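PDB 3K7Y: aspartate aminotransferase from Plasmodium falciparum, which probably catalyses the reversible, pyridoxal-phosphate-dependent transfer of an amino group from L-aspartate to 2-oxoglutarate, giving oxaloacetate and L-glutamate. Local coordinates for residues F212-Q217 with F241-S246. Sequence-based numbering, arbitrary orientation.
Sequences FDIAYQ and FSVCQS. With PLP (pyridoxal-5'-phosphate), chain B.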
loop_
_atom_site.group_PDB
_atom_site.type_symbol
_atom_site.label_atom_id
_atom_site.label_comp_id
_atom_site.label_asym_id
_atom_site.label_seq_id
_atom_site.Cartn_x
_atom_site.Cartn_y
_atom_site.Cartn_z
ATOM N N PHE A 212 13.884 15.510 -1.759
ATOM C CA PHE A 212 13.137 16.243 -2.757
ATOM C C PHE A 212 11.759 15.621 -2.914
ATOM O O PHE A 212 11.631 14.387 -3.015
ATOM C CB PHE A 212 13.878 16.222 -4.096
ATOM C CG PHE A 212 15.230 16.859 -4.055
ATOM C CD1 PHE A 212 16.364 16.102 -3.741
ATOM C CD2 PHE A 212 15.380 18.209 -4.334
ATOM C CE1 PHE A 212 17.636 16.685 -3.705
ATOM C CE2 PHE A 212 16.647 18.809 -4.297
ATOM C CZ PHE A 212 17.779 18.041 -3.983
ATOM N N ASP A 213 10.732 16.464 -2.932
ATOM C CA ASP A 213 9.396 15.978 -3.250
ATOM C C ASP A 213 8.990 16.323 -4.686
ATOM O O ASP A 213 8.768 17.494 -5.031
ATOM C CB ASP A 213 8.346 16.482 -2.263
ATOM C CG ASP A 213 7.052 15.654 -2.304
ATOM O OD1 ASP A 213 6.912 14.741 -3.175
ATOM O OD2 ASP A 213 6.169 15.910 -1.453
ATOM N N ILE A 214 8.886 15.286 -5.514
ATOM C CA ILE A 214 8.557 15.463 -6.915
ATOM C C ILE A 214 7.230 14.782 -7.258
ATOM O O ILE A 214 7.197 13.597 -7.584
ATOM C CB ILE A 214 9.733 15.017 -7.828
ATOM C CG1 ILE A 214 10.740 16.145 -7.961
ATOM C CG2 ILE A 214 9.260 14.682 -9.223
ATOM C CD1 ILE A 214 11.840 16.066 -6.994
ATOM N N ALA A 215 6.145 15.553 -7.177
ATOM C CA ALA A 215 4.826 15.076 -7.567
ATOM C C ALA A 215 4.391 15.467 -8.976
ATOM O O ALA A 215 3.464 14.857 -9.524
ATOM C CB ALA A 215 3.818 15.532 -6.588
ATOM N N TYR A 216 5.042 16.472 -9.566
ATOM C CA TYR A 216 4.614 16.983 -10.875
ATOM C C TYR A 216 5.751 17.284 -11.855
ATOM O O TYR A 216 5.912 18.436 -12.284
ATOM C CB TYR A 216 3.773 18.259 -10.715
ATOM C CG TYR A 216 2.773 18.237 -9.598
ATOM C CD1 TYR A 216 1.504 17.715 -9.795
ATOM C CD2 TYR A 216 3.089 18.761 -8.346
ATOM C CE1 TYR A 216 0.578 17.698 -8.771
ATOM C CE2 TYR A 216 2.168 18.739 -7.313
ATOM C CZ TYR A 216 0.913 18.208 -7.535
ATOM O OH TYR A 216 -0.015 18.171 -6.525
ATOM N N GLN A 217 6.539 16.279 -12.225
ATOM C CA GLN A 217 7.520 16.503 -13.282
ATOM C C GLN A 217 6.733 16.835 -14.537
ATOM O O GLN A 217 5.891 16.045 -14.968
ATOM C CB GLN A 217 8.401 15.278 -13.524
ATOM C CG GLN A 217 9.824 15.389 -12.994
ATOM C CD GLN A 217 10.814 14.528 -13.782
ATOM O OE1 GLN A 217 10.529 13.391 -14.121
ATOM N NE2 GLN A 217 11.981 15.076 -14.068
ATOM N N PHE A 241 21.306 12.514 -1.359
ATOM C CA PHE A 241 19.966 13.005 -1.031
ATOM C C PHE A 241 18.904 11.933 -1.275
ATOM O O PHE A 241 19.234 10.771 -1.506
ATOM C CB PHE A 241 19.660 14.260 -1.856
ATOM C CG PHE A 241 19.893 14.085 -3.331
ATOM C CD1 PHE A 241 21.004 14.634 -3.936
ATOM C CD2 PHE A 241 18.995 13.364 -4.112
ATOM C CE1 PHE A 241 21.219 14.469 -5.290
ATOM C CE2 PHE A 241 19.204 13.191 -5.460
ATOM C CZ PHE A 241 20.315 13.741 -6.050
ATOM N N SER A 242 17.634 12.321 -1.232
ATOM C CA SER A 242 16.547 11.382 -1.464
ATOM C C SER A 242 15.458 11.973 -2.324
ATOM O O SER A 242 15.251 13.196 -2.335
ATOM C CB SER A 242 15.940 10.937 -0.148
ATOM O OG SER A 242 16.745 9.952 0.426
ATOM N N VAL A 243 14.743 11.101 -3.030
ATOM C CA VAL A 243 13.670 11.563 -3.896
ATOM C C VAL A 243 12.397 10.727 -3.704
ATOM O O VAL A 243 12.423 9.494 -3.829
ATOM C CB VAL A 243 14.090 11.573 -5.395
ATOM C CG1 VAL A 243 13.093 12.373 -6.217
ATOM C CG2 VAL A 243 15.493 12.140 -5.580
ATOM N N CYS A 244 11.299 11.409 -3.380
ATOM C CA CYS A 244 9.984 10.800 -3.413
ATOM C C CYS A 244 9.317 11.255 -4.686
ATOM O O CYS A 244 9.194 12.458 -4.930
ATOM C CB CYS A 244 9.162 11.226 -2.204
ATOM S SG CYS A 244 9.955 10.776 -0.640
ATOM N N GLN A 245 8.876 10.298 -5.492
ATOM C CA GLN A 245 8.380 10.580 -6.834
ATOM C C GLN A 245 7.002 9.972 -7.029
ATOM O O GLN A 245 6.815 8.781 -6.783
ATOM C CB GLN A 245 9.386 10.032 -7.834
ATOM C CG GLN A 245 8.890 9.579 -9.199
ATOM C CD GLN A 245 10.056 9.404 -10.179
ATOM O OE1 GLN A 245 9.871 9.257 -11.388
ATOM N NE2 GLN A 245 11.265 9.451 -9.653
ATOM N N SER A 246 6.039 10.802 -7.433
ATOM C CA SER A 246 4.680 10.363 -7.715
ATOM C C SER A 246 4.397 10.467 -9.191
ATOM O O SER A 246 4.906 11.368 -9.862
ATOM C CB SER A 246 3.666 11.222 -6.971
ATOM O OG SER A 246 2.346 10.930 -7.418
HETATM N N1 PLP B . 3.721 15.454 -2.544
HETATM C C2 PLP B . 3.024 16.525 -3.042
HETATM C C2A PLP B . 3.656 17.864 -2.977
HETATM C C3 PLP B . 1.768 16.338 -3.598
HETATM O O3 PLP B . 1.078 17.407 -4.113
HETATM C C4 PLP B . 1.210 15.059 -3.637
HETATM C C4A PLP B . -0.082 14.890 -4.376
HETATM O O4A PLP B . -0.054 14.566 -5.571
HETATM C C5 PLP B . 1.920 13.951 -3.135
HETATM C C6 PLP B . 3.181 14.174 -2.580
HETATM C C5A PLP B . 1.393 12.513 -3.115
HETATM O O4P PLP B . 0.880 12.002 -4.333
HETATM P P PLP B . 0.143 10.559 -4.377
HETATM O O1P PLP B . 0.284 9.919 -5.728
HETATM O O2P PLP B . -1.336 10.755 -4.181
HETATM O O3P PLP B . 0.779 9.684 -3.320
#
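The carbonyl oxygen of Ile214 accepts one hydrogen bond from the neighbouring strand, Ser246 N to Ile214 O at 3.0 Å, and a weaker CA-H...O contact from Gln245, Gln245 CA to Ile214 O being 3.3 Å. Phe212 O is used in the same way, by Cys244 N and by the CA-H of Val243. In the other direction Phe212 N reaches Ser242 O at 2.7 Å and Ile214 N gives its hydrogen to Cys244 O, so the bonds alternate in parallel register. Phe212 drives the edge of its ring at the face of Phe241 in a T-shaped stack, the planes at 86° and Phe212 CE1 3.5 Å from Phe241 CG, nearer the rim of that face than its centre. Phe241 holds CG between its backbone N and carbonyl carbon (chi1 52°), which places the ring beside the edge of Phe212. On the same side of the sheet Ile214 CD1 meets Val243 CG1 at 4.0 Å. These strands belong to a beta-alpha-beta unit in the large, mostly parallel sheet of fold-type I PLP enzymes; its connecting helix 229-235 lays Ile231 on Phe212, Ile214 and Phe241, while helix 105-118 packs on the side of Asp213 and Cys244. The C-terminal ends of both strands meet the cofactor. With CG anti to the backbone N (chi1 -162°), Asp213 brings OD2 to 2.7 Å from PLP N1, the aspartate-pyridine pairing familiar in this family. Ala215 CB lies against a face of the pyridine ring. Tyr216 OH shares a 2.8 Å hydrogen bond with PLP O3, whereas at the phosphate end of the cofactor Ser246 OG, itself receiving Ser248 N, donates to O1P of PLP at 2.9 Å.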